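Local coordinates for hypothetical protein TM0723 (Thermotoga maritima, PDB 1VMJ), which is of uncertain function but belongs to the YjbQ (UPF0047) family and is thought to be a thiamin phosphate synthase, at residues Leu36-Val41 with Arg121-Gly126; His57-Val62 with Arg140-Leu145; Asn65-Gly70 with Gln130-Glu135. All blocks are in the same frame, centred on the assembly; numbering follows the deposited sequence.

Interaction 1. Residues Leu36-Val41 with Arg121-Gly126; sequences LLEECV and RKMDLG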
loop_
_atom_site.group_PDB
_atom_site.type_symbol
_atom_site.label_atom_id
_atom_site.label_comp_id
_atom_site.label_asym_id
_atom_site.label_seq_id
_atom_site.Cartn_x
_atom_site.Cartn_y
_atom_site.Cartn_z
ATOM N N LEU A 36 9.735 -17.615 6.306
ATOM C CA LEU A 36 8.675 -18.409 5.696
ATOM C C LEU A 36 8.564 -18.064 4.213
ATOM O O LEU A 36 8.507 -18.955 3.360
ATOM C CB LEU A 36 7.350 -18.169 6.427
ATOM C CG LEU A 36 7.350 -18.493 7.929
ATOM C CD1 LEU A 36 5.997 -18.132 8.499
ATOM C CD2 LEU A 36 7.689 -19.904 8.217
ATOM N N LEU A 37 8.554 -16.769 3.900
ATOM C CA LEU A 37 8.547 -16.303 2.518
ATOM C C LEU A 37 9.766 -16.794 1.717
ATOM O O LEU A 37 9.650 -17.201 0.564
ATOM C CB LEU A 37 8.398 -14.778 2.459
ATOM C CG LEU A 37 6.957 -14.275 2.441
ATOM C CD1 LEU A 37 6.178 -14.668 3.633
ATOM C CD2 LEU A 37 7.000 -12.758 2.312
ATOM N N GLU A 38 10.928 -16.808 2.353
ATOM C CA GLU A 38 12.128 -17.340 1.715
ATOM C C GLU A 38 11.914 -18.801 1.290
ATOM O O GLU A 38 12.313 -19.201 0.185
ATOM C CB GLU A 38 13.312 -17.224 2.676
ATOM C CG GLU A 38 13.763 -15.782 2.852
ATOM C CD GLU A 38 14.878 -15.604 3.876
ATOM O OE1 GLU A 38 14.945 -16.368 4.860
ATOM O OE2 GLU A 38 15.671 -14.663 3.696
ATOM N N GLU A 39 11.272 -19.581 2.162
ATOM C CA GLU A 39 11.012 -20.989 1.846
ATOM C C GLU A 39 9.948 -21.134 0.731
ATOM O O GLU A 39 10.068 -21.986 -0.126
ATOM C CB GLU A 39 10.603 -21.757 3.105
ATOM C CG GLU A 39 10.282 -23.209 2.888
ATOM C CD GLU A 39 11.460 -24.037 2.456
ATOM O OE1 GLU A 39 12.609 -23.535 2.394
ATOM O OE2 GLU A 39 11.218 -25.220 2.172
ATOM N N CYS A 40 8.934 -20.273 0.725
ATOM C CA CYS A 40 7.981 -20.218 -0.404
ATOM C C CYS A 40 8.691 -19.970 -1.713
ATOM O O CYS A 40 8.463 -20.659 -2.718
ATOM C CB CYS A 40 6.944 -19.116 -0.213
ATOM S SG CYS A 40 5.777 -19.360 1.158
ATOM N N VAL A 41 9.569 -18.977 -1.708
ATOM C CA VAL A 41 10.270 -18.600 -2.934
ATOM C C VAL A 41 11.121 -19.783 -3.373
ATOM O O VAL A 41 11.144 -20.149 -4.548
ATOM C CB VAL A 41 11.100 -17.311 -2.759
ATOM C CG1 VAL A 41 11.957 -17.086 -3.983
ATOM C CG2 VAL A 41 10.174 -16.143 -2.549
ATOM N N ARG A 121 16.005 -16.215 -8.173
ATOM C CA ARG A 121 15.448 -17.133 -7.179
ATOM C C ARG A 121 15.337 -16.604 -5.744
ATOM O O ARG A 121 15.074 -17.379 -4.821
ATOM C CB ARG A 121 16.194 -18.470 -7.199
ATOM C CG ARG A 121 16.023 -19.270 -8.494
ATOM C CD ARG A 121 16.321 -20.733 -8.251
ATOM N NE ARG A 121 15.341 -21.365 -7.353
ATOM C CZ ARG A 121 15.593 -22.453 -6.615
ATOM N NH1 ARG A 121 16.782 -23.078 -6.664
ATOM N NH2 ARG A 121 14.643 -22.939 -5.825
ATOM N N LYS A 122 15.488 -15.298 -5.538
ATOM C CA LYS A 122 15.439 -14.765 -4.189
ATOM C C LYS A 122 14.609 -13.520 -4.144
ATOM O O LYS A 122 14.533 -12.786 -5.131
ATOM C CB LYS A 122 16.842 -14.394 -3.711
ATOM C CG LYS A 122 17.839 -15.540 -3.663
ATOM C CD LYS A 122 17.442 -16.599 -2.662
ATOM C CE LYS A 122 18.410 -17.769 -2.637
ATOM N NZ LYS A 122 19.716 -17.323 -2.103
ATOM N N MET A 123 14.048 -13.242 -2.974
ATOM C CA MET A 123 13.424 -11.953 -2.731
ATOM C C MET A 123 14.484 -10.867 -2.892
ATOM O O MET A 123 15.595 -10.997 -2.364
ATOM C CB MET A 123 12.827 -11.884 -1.336
ATOM C CG MET A 123 11.558 -12.711 -1.241
ATOM S SD MET A 123 10.671 -12.451 0.307
ATOM C CE MET A 123 11.787 -13.300 1.406
ATOM N N ASP A 124 14.128 -9.813 -3.624
ATOM C CA ASP A 124 15.066 -8.760 -3.991
ATOM C C ASP A 124 14.890 -7.621 -2.991
ATOM O O ASP A 124 14.077 -6.718 -3.201
ATOM C CB ASP A 124 14.754 -8.365 -5.431
ATOM C CG ASP A 124 15.861 -7.663 -6.121
ATOM O OD1 ASP A 124 16.829 -7.195 -5.471
ATOM O OD2 ASP A 124 15.740 -7.545 -7.354
ATOM N N LEU A 125 15.601 -7.722 -1.874
ATOM C CA LEU A 125 15.377 -6.872 -0.709
ATOM C C LEU A 125 16.600 -6.029 -0.406
ATOM O O LEU A 125 17.753 -6.440 -0.682
ATOM C CB LEU A 125 15.073 -7.712 0.532
ATOM C CG LEU A 125 13.813 -8.576 0.476
ATOM C CD1 LEU A 125 13.646 -9.404 1.731
ATOM C CD2 LEU A 125 12.618 -7.746 0.201
ATOM N N GLY A 126 16.341 -4.880 0.206
ATOM C CA GLY A 126 17.389 -4.030 0.731
ATOM C C GLY A 126 17.917 -4.606 2.018
ATOM O O GLY A 126 17.421 -5.617 2.496
HETATM O O HOH W 1 12.945 -20.330 -6.661
#
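M123 reaches from the short strand 122-123 to the flank of helix 34-44 and packs against three of its residues, L37, E38 and V41, an example of how one flexible thioether can fit a helix surface at several points. Its CG lies 3.9 Å from V41 CG2, while SD and CE turn up against L37, M123 CE standing 3.8 Å from L37 CB. A bend at the last torsion (chi3 -72°) carries the methyl on to E38, where M123 CE meets E38 CG at 3.5 Å. The side chains of L37 and M123 cross at about a right angle. V41 adds a second point of contact: with CG1 anti to the backbone N (chi1 172°), this methyl is set against the backbone of residues 121-126, 3.2 Å from R121 O, and CG2 is left to meet the methionine.

The solvent side is looser and polar. The R121 side chain meets residues 36-41 through a water, which accepts from R121 NE at 2.7 Å and donates to V41 O at 2.8 Å, lying in the plane of the guanidinium at its edge; its NH2 makes a weak hydrogen bond to R42 O farther along the helix. Inward, L37 and V41 continue onto L51 of strand 49-55, and both V41 and M123 rest on I118 of strand 113-119. Helix 34-44 thus covers one face of the five-stranded sheet, with strand 122-123 at the sheet's edge closing over its flank.

Interaction 2. Residues His57-Val62 with Arg140-Leu145; sequences HITASV and RPKRVL. With SO4 (sulfate ion), chain C.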
loop_
_atom_site.group_PDB
_atom_site.type_symbol
_atom_site.label_atom_id
_atom_site.label_comp_id
_atom_site.label_asym_id
_atom_site.label_seq_id
_atom_site.Cartn_x
_atom_site.Cartn_y
_atom_site.Cartn_z
ATOM N N HIS A 57 -7.301 -11.348 6.254
ATOM C CA HIS A 57 -8.270 -10.795 7.207
ATOM C C HIS A 57 -8.131 -9.297 7.221
ATOM O O HIS A 57 -7.058 -8.748 6.987
ATOM C CB HIS A 57 -8.043 -11.429 8.577
ATOM C CG HIS A 57 -8.345 -12.886 8.575
ATOM N ND1 HIS A 57 -9.537 -13.414 9.018
ATOM C CD2 HIS A 57 -7.620 -13.921 8.101
ATOM C CE1 HIS A 57 -9.524 -14.725 8.808
ATOM N NE2 HIS A 57 -8.373 -15.053 8.254
ATOM N N ILE A 58 -9.240 -8.628 7.492
ATOM C CA ILE A 58 -9.342 -7.182 7.319
ATOM C C ILE A 58 -9.013 -6.409 8.594
ATOM O O ILE A 58 -9.224 -5.188 8.660
ATOM C CB ILE A 58 -10.732 -6.806 6.716
ATOM C CG1 ILE A 58 -11.860 -7.305 7.620
ATOM C CG2 ILE A 58 -10.877 -7.382 5.304
ATOM C CD1 ILE A 58 -13.242 -6.882 7.185
ATOM N N THR A 59 -8.467 -7.134 9.574
ATOM C CA THR A 59 -8.010 -6.609 10.846
ATOM C C THR A 59 -6.540 -6.936 11.110
ATOM O O THR A 59 -6.085 -6.928 12.263
ATOM C CB THR A 59 -8.841 -7.188 11.982
ATOM O OG1 THR A 59 -8.865 -8.609 11.867
ATOM C CG2 THR A 59 -10.244 -6.646 11.917
ATOM N N ALA A 60 -5.802 -7.205 10.038
ATOM C CA ALA A 60 -4.395 -7.511 10.135
ATOM C C ALA A 60 -3.665 -7.026 8.899
ATOM O O ALA A 60 -4.259 -6.648 7.887
ATOM C CB ALA A 60 -4.210 -8.986 10.325
ATOM N N SER A 61 -2.342 -6.984 9.011
ATOM C CA SER A 61 -1.469 -6.408 7.985
ATOM C C SER A 61 -0.339 -7.318 7.613
ATOM O O SER A 61 0.082 -8.138 8.411
ATOM C CB SER A 61 -0.826 -5.113 8.507
ATOM O OG SER A 61 -1.803 -4.116 8.707
ATOM N N VAL A 62 0.183 -7.122 6.405
ATOM C CA VAL A 62 1.529 -7.565 6.046
ATOM C C VAL A 62 2.308 -6.332 5.583
ATOM O O VAL A 62 1.827 -5.547 4.782
ATOM C CB VAL A 62 1.526 -8.630 4.977
ATOM C CG1 VAL A 62 2.934 -8.959 4.547
ATOM C CG2 VAL A 62 0.839 -9.888 5.483
ATOM N N ARG A 140 -7.144 -15.890 17.470
ATOM C CA ARG A 140 -8.013 -16.727 16.652
ATOM C C ARG A 140 -7.225 -17.027 15.390
ATOM O O ARG A 140 -6.313 -16.276 15.050
ATOM C CB ARG A 140 -9.320 -16.020 16.339
ATOM C CG ARG A 140 -9.175 -14.692 15.628
ATOM C CD ARG A 140 -10.533 -14.036 15.451
ATOM N NE ARG A 140 -10.471 -12.658 14.970
ATOM C CZ ARG A 140 -10.640 -12.275 13.711
ATOM N NH1 ARG A 140 -10.881 -13.159 12.757
ATOM N NH2 ARG A 140 -10.555 -10.997 13.396
ATOM N N PRO A 141 -7.572 -18.123 14.683
ATOM C CA PRO A 141 -6.787 -18.513 13.515
ATOM C C PRO A 141 -7.000 -17.567 12.340
ATOM O O PRO A 141 -8.133 -17.345 11.900
ATOM C CB PRO A 141 -7.321 -19.913 13.181
ATOM C CG PRO A 141 -8.737 -19.881 13.665
ATOM C CD PRO A 141 -8.691 -19.058 14.924
ATOM N N LYS A 142 -5.904 -16.982 11.868
ATOM C CA LYS A 142 -5.957 -16.023 10.791
ATOM C C LYS A 142 -4.874 -16.330 9.792
ATOM O O LYS A 142 -3.921 -17.068 10.065
ATOM C CB LYS A 142 -5.839 -14.608 11.349
ATOM C CG LYS A 142 -7.056 -14.300 12.214
ATOM C CD LYS A 142 -6.962 -13.005 12.956
ATOM C CE LYS A 142 -7.245 -11.806 12.059
ATOM N NZ LYS A 142 -7.163 -10.558 12.923
ATOM N N ARG A 143 -5.042 -15.781 8.600
ATOM C CA ARG A 143 -4.295 -16.240 7.456
ATOM C C ARG A 143 -3.640 -15.121 6.696
ATOM O O ARG A 143 -4.181 -14.032 6.580
ATOM C CB ARG A 143 -5.210 -16.998 6.512
ATOM C CG ARG A 143 -6.075 -18.012 7.177
ATOM C CD ARG A 143 -6.947 -18.653 6.166
ATOM N NE ARG A 143 -7.962 -19.474 6.812
ATOM C CZ ARG A 143 -8.535 -20.513 6.234
ATOM N NH1 ARG A 143 -8.166 -20.894 5.006
ATOM N NH2 ARG A 143 -9.480 -21.173 6.887
ATOM N N VAL A 144 -2.471 -15.458 6.157
ATOM C CA VAL A 144 -1.726 -14.667 5.200
ATOM C C VAL A 144 -1.581 -15.476 3.927
ATOM O O VAL A 144 -1.340 -16.684 3.973
ATOM C CB VAL A 144 -0.327 -14.347 5.772
ATOM C CG1 VAL A 144 0.638 -13.867 4.729
ATOM C CG2 VAL A 144 -0.452 -13.327 6.893
ATOM N N LEU A 145 -1.743 -14.812 2.802
ATOM C CA LEU A 145 -1.588 -15.440 1.500
ATOM C C LEU A 145 -0.263 -15.048 0.890
ATOM O O LEU A 145 0.110 -13.879 0.930
ATOM C CB LEU A 145 -2.735 -15.058 0.552
ATOM C CG LEU A 145 -2.743 -15.772 -0.800
ATOM C CD1 LEU A 145 -2.985 -17.269 -0.657
ATOM C CD2 LEU A 145 -3.791 -15.139 -1.719
HETATM S S SO4 C . -11.612 -10.579 9.800
HETATM O O1 SO4 C . -11.741 -11.955 10.238
HETATM O O2 SO4 C . -12.851 -9.843 9.964
HETATM O O3 SO4 C . -11.282 -10.532 8.362
HETATM O O4 SO4 C . -10.539 -10.009 10.564
HETATM O O HOH W 2 -4.754 -12.068 8.475
#
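H57, T59 and R140 close round a sulfate in an anion pocket where strand 60-65 of the three-stranded sheet and strand 142-150 of the five-stranded sheet come together. The sulfate probably comes from the crystallisation liquor, but its setting shows how side-chain torsions can build a site for a tetrahedral anion. H57 ND1 gives SO4 O1 an almost straight bond (2.9 Å, 178°), and R140 NH1 donates to the same oxygen. SO4 O4 receives R140 NH2 at 3.0 Å and the hydroxyl of T59, while the backbone I58 N holds SO4 O3.

R140 leaves its backbone with CG between N and the carbonyl carbon (chi1 58°), then runs extended to NE, which brings the guanidinium edge-on to the anion. D137 forms a salt bridge with its NH2. K142 lies against the imidazole: its CG sits 4.0 Å from the H57 ring centroid and almost directly above it, a CH-pi contact over the centre of one face. The lysine chain then bends at chi3 (78°), bringing CE over the rim of one face of the R140 guanidinium and K142 NZ to T59 OG1 at 2.8 Å. The main partner of that ammonium is E135, whose carboxylate probably offsets some of the positive charge gathered here.

Farther along the strands the chemistry turns apolar, V62 CG2 meeting V144 CG2 at 3.9 Å. Nearby, a water donates to R143 O at 2.8 Å and accepts only weakly from H57 N.

Interaction 3. Residues Asn65-Gly70 with Gln130-Glu135; sequences NDDEPG and QVFYGE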
loop_
_atom_site.group_PDB
_atom_site.type_symbol
_atom_site.label_atom_id
_atom_site.label_comp_id
_atom_site.label_asym_id
_atom_site.label_seq_id
_atom_site.Cartn_x
_atom_site.Cartn_y
_atom_site.Cartn_z
ATOM N N ASN A 65 9.374 -3.691 7.477
ATOM C CA ASN A 65 10.106 -2.679 8.217
ATOM C C ASN A 65 11.207 -3.336 9.032
ATOM O O ASN A 65 11.610 -4.417 8.708
ATOM C CB ASN A 65 9.152 -1.785 9.036
ATOM C CG ASN A 65 9.636 -0.337 9.055
ATOM O OD1 ASN A 65 10.638 -0.040 9.713
ATOM N ND2 ASN A 65 9.030 0.525 8.227
ATOM N N ASP A 66 11.694 -2.682 10.076
ATOM C CA ASP A 66 12.837 -3.196 10.838
ATOM C C ASP A 66 12.412 -4.240 11.851
ATOM O O ASP A 66 11.363 -4.109 12.475
ATOM C CB ASP A 66 13.465 -2.028 11.617
ATOM C CG ASP A 66 14.947 -2.234 11.945
ATOM O OD1 ASP A 66 15.573 -3.269 11.621
ATOM O OD2 ASP A 66 15.497 -1.283 12.542
ATOM N N ASP A 67 13.250 -5.249 12.052
ATOM C CA ASP A 67 13.083 -6.157 13.176
ATOM C C ASP A 67 13.940 -5.657 14.336
ATOM O O ASP A 67 15.074 -6.074 14.533
ATOM C CB ASP A 67 13.472 -7.593 12.796
ATOM C CG ASP A 67 12.933 -8.633 13.776
ATOM O OD1 ASP A 67 12.286 -8.263 14.789
ATOM O OD2 ASP A 67 13.170 -9.837 13.542
ATOM N N GLU A 68 13.389 -4.712 15.073
ATOM C CA GLU A 68 14.081 -4.079 16.192
ATOM C C GLU A 68 13.010 -3.835 17.252
ATOM O O GLU A 68 11.986 -3.242 16.953
ATOM C CB GLU A 68 14.732 -2.776 15.736
ATOM C CG GLU A 68 15.746 -2.212 16.692
ATOM C CD GLU A 68 15.112 -1.418 17.817
ATOM O OE1 GLU A 68 14.340 -0.484 17.524
ATOM O OE2 GLU A 68 15.384 -1.726 18.995
ATOM N N PRO A 69 13.224 -4.310 18.487
ATOM C CA PRO A 69 12.162 -4.260 19.487
ATOM C C PRO A 69 11.712 -2.856 19.866
ATOM O O PRO A 69 10.530 -2.657 20.131
ATOM C CB PRO A 69 12.764 -4.985 20.694
ATOM C CG PRO A 69 14.207 -5.030 20.473
ATOM C CD PRO A 69 14.446 -4.949 19.009
ATOM N N GLY A 70 12.641 -1.907 19.908
ATOM C CA GLY A 70 12.299 -0.520 20.204
ATOM C C GLY A 70 11.305 0.000 19.189
ATOM O O GLY A 70 10.296 0.609 19.542
ATOM N N GLN A 130 12.606 -6.500 6.396
ATOM C CA GLN A 130 12.051 -7.731 6.931
ATOM C C GLN A 130 10.543 -7.684 6.808
ATOM O O GLN A 130 9.939 -6.634 6.968
ATOM C CB GLN A 130 12.443 -7.907 8.390
ATOM C CG GLN A 130 13.926 -8.138 8.648
ATOM C CD GLN A 130 14.389 -9.528 8.299
ATOM O OE1 GLN A 130 14.040 -10.490 8.962
ATOM N NE2 GLN A 130 15.130 -9.641 7.218
ATOM N N VAL A 131 9.934 -8.827 6.526
ATOM C CA VAL A 131 8.493 -8.897 6.316
ATOM C C VAL A 131 7.824 -9.381 7.602
ATOM O O VAL A 131 8.247 -10.345 8.231
ATOM C CB VAL A 131 8.123 -9.882 5.194
ATOM C CG1 VAL A 131 6.634 -9.740 4.848
ATOM C CG2 VAL A 131 8.973 -9.660 3.942
ATOM N N PHE A 132 6.770 -8.654 7.972
ATOM C CA PHE A 132 5.983 -8.899 9.179
ATOM C C PHE A 132 4.525 -9.142 8.907
ATOM O O PHE A 132 3.915 -8.519 8.016
ATOM C CB PHE A 132 6.092 -7.696 10.127
ATOM C CG PHE A 132 7.435 -7.577 10.733
ATOM C CD1 PHE A 132 8.437 -6.831 10.109
ATOM C CD2 PHE A 132 7.736 -8.261 11.886
ATOM C CE1 PHE A 132 9.708 -6.766 10.648
ATOM C CE2 PHE A 132 9.025 -8.205 12.412
ATOM C CZ PHE A 132 9.994 -7.453 11.769
ATOM N N TYR A 133 3.977 -10.046 9.711
ATOM C CA TYR A 133 2.546 -10.137 9.929
ATOM C C TYR A 133 2.250 -9.242 11.111
ATOM O O TYR A 133 2.837 -9.395 12.186
ATOM C CB TYR A 133 2.117 -11.581 10.250
ATOM C CG TYR A 133 0.634 -11.734 10.480
ATOM C CD1 TYR A 133 -0.273 -11.327 9.516
ATOM C CD2 TYR A 133 0.138 -12.247 11.683
ATOM C CE1 TYR A 133 -1.638 -11.459 9.717
ATOM C CE2 TYR A 133 -1.233 -12.398 11.891
ATOM C CZ TYR A 133 -2.107 -11.983 10.901
ATOM O OH TYR A 133 -3.448 -12.093 11.092
ATOM N N GLY A 134 1.348 -8.290 10.901
ATOM C CA GLY A 134 0.890 -7.394 11.935
ATOM C C GLY A 134 -0.507 -7.773 12.350
ATOM O O GLY A 134 -1.491 -7.496 11.641
ATOM N N GLU A 135 -0.613 -8.447 13.477
ATOM C CA GLU A 135 -1.895 -8.854 14.004
ATOM C C GLU A 135 -2.484 -7.756 14.878
ATOM O O GLU A 135 -1.834 -7.335 15.822
ATOM C CB GLU A 135 -1.722 -10.129 14.855
ATOM C CG GLU A 135 -3.028 -10.667 15.424
ATOM C CD GLU A 135 -4.003 -11.001 14.331
ATOM O OE1 GLU A 135 -3.914 -12.129 13.777
ATOM O OE2 GLU A 135 -4.838 -10.129 14.021
HETATM O O HOH W 3 16.036 -9.962 11.634
#
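N65 and Q130 form an antiparallel hydrogen-bonded pair at the end of the three-stranded sheet, with N65 N donating to Q130 O at 3.0 Å and Q130 N returning a longer bond to N65 O. Beyond this pair residues 66-70 leave the sheet, and F132 illustrates how one ring can back such a departing turn. Its CB carries the ring with CG anti to the carbonyl carbon (chi1 -70°), and the ring then advances edge first. F132 CE1 lies 3.6 Å from N65 O, which is near the ring plane, and equally close to D66 O. F132 CZ, at the tip, meets D67 CB at 3.6 Å, again at the edge, while F132 CE2 passes 4.0 Å from D67 OD1. The carboxylate stands almost upright to the ring, their planes 84° apart. An alanine here is likely to open a gap beside the turn, leaving D67 CB and the two carbonyls without the edge they pack on.

N32 of strand 29-32 donates to both D67 OD2 and Q130 OE1, tying their polar ends together, and F132 also meets the rings of F63 and H72. At the far end of the turn E68 OE2 accepts from G70 N at 2.9 Å, from above the carboxylate plane. This is a side-chain N-cap at the start of helix 69-82, where the chain passes from strand 60-65 into the helix.

In the fold
The three contacts illustrate different ways one fold joins its parts; all are only partly buried. Interaction 1, farthest from the chain centre, is mostly apolar and fixes helix 34-44 against the edge of the five-stranded sheet, with a water bridge on its exposed side. Interaction 2, nearest the centre, combines a charged pocket with a buried valine pair and brings the two sheets together. Interaction 3, intermediate in depth, relies on backbone pairing, a ring edge and a helix cap. Interactions 2 and 3 share strand 60-65, whose neighbour in the sheet is strand 130-135, and are joined by the K142-E135 salt bridge and by V144 against Y133; interactions 1 and 3 touch through L37 and V131. Each also lies within reach of a neighbouring subunit.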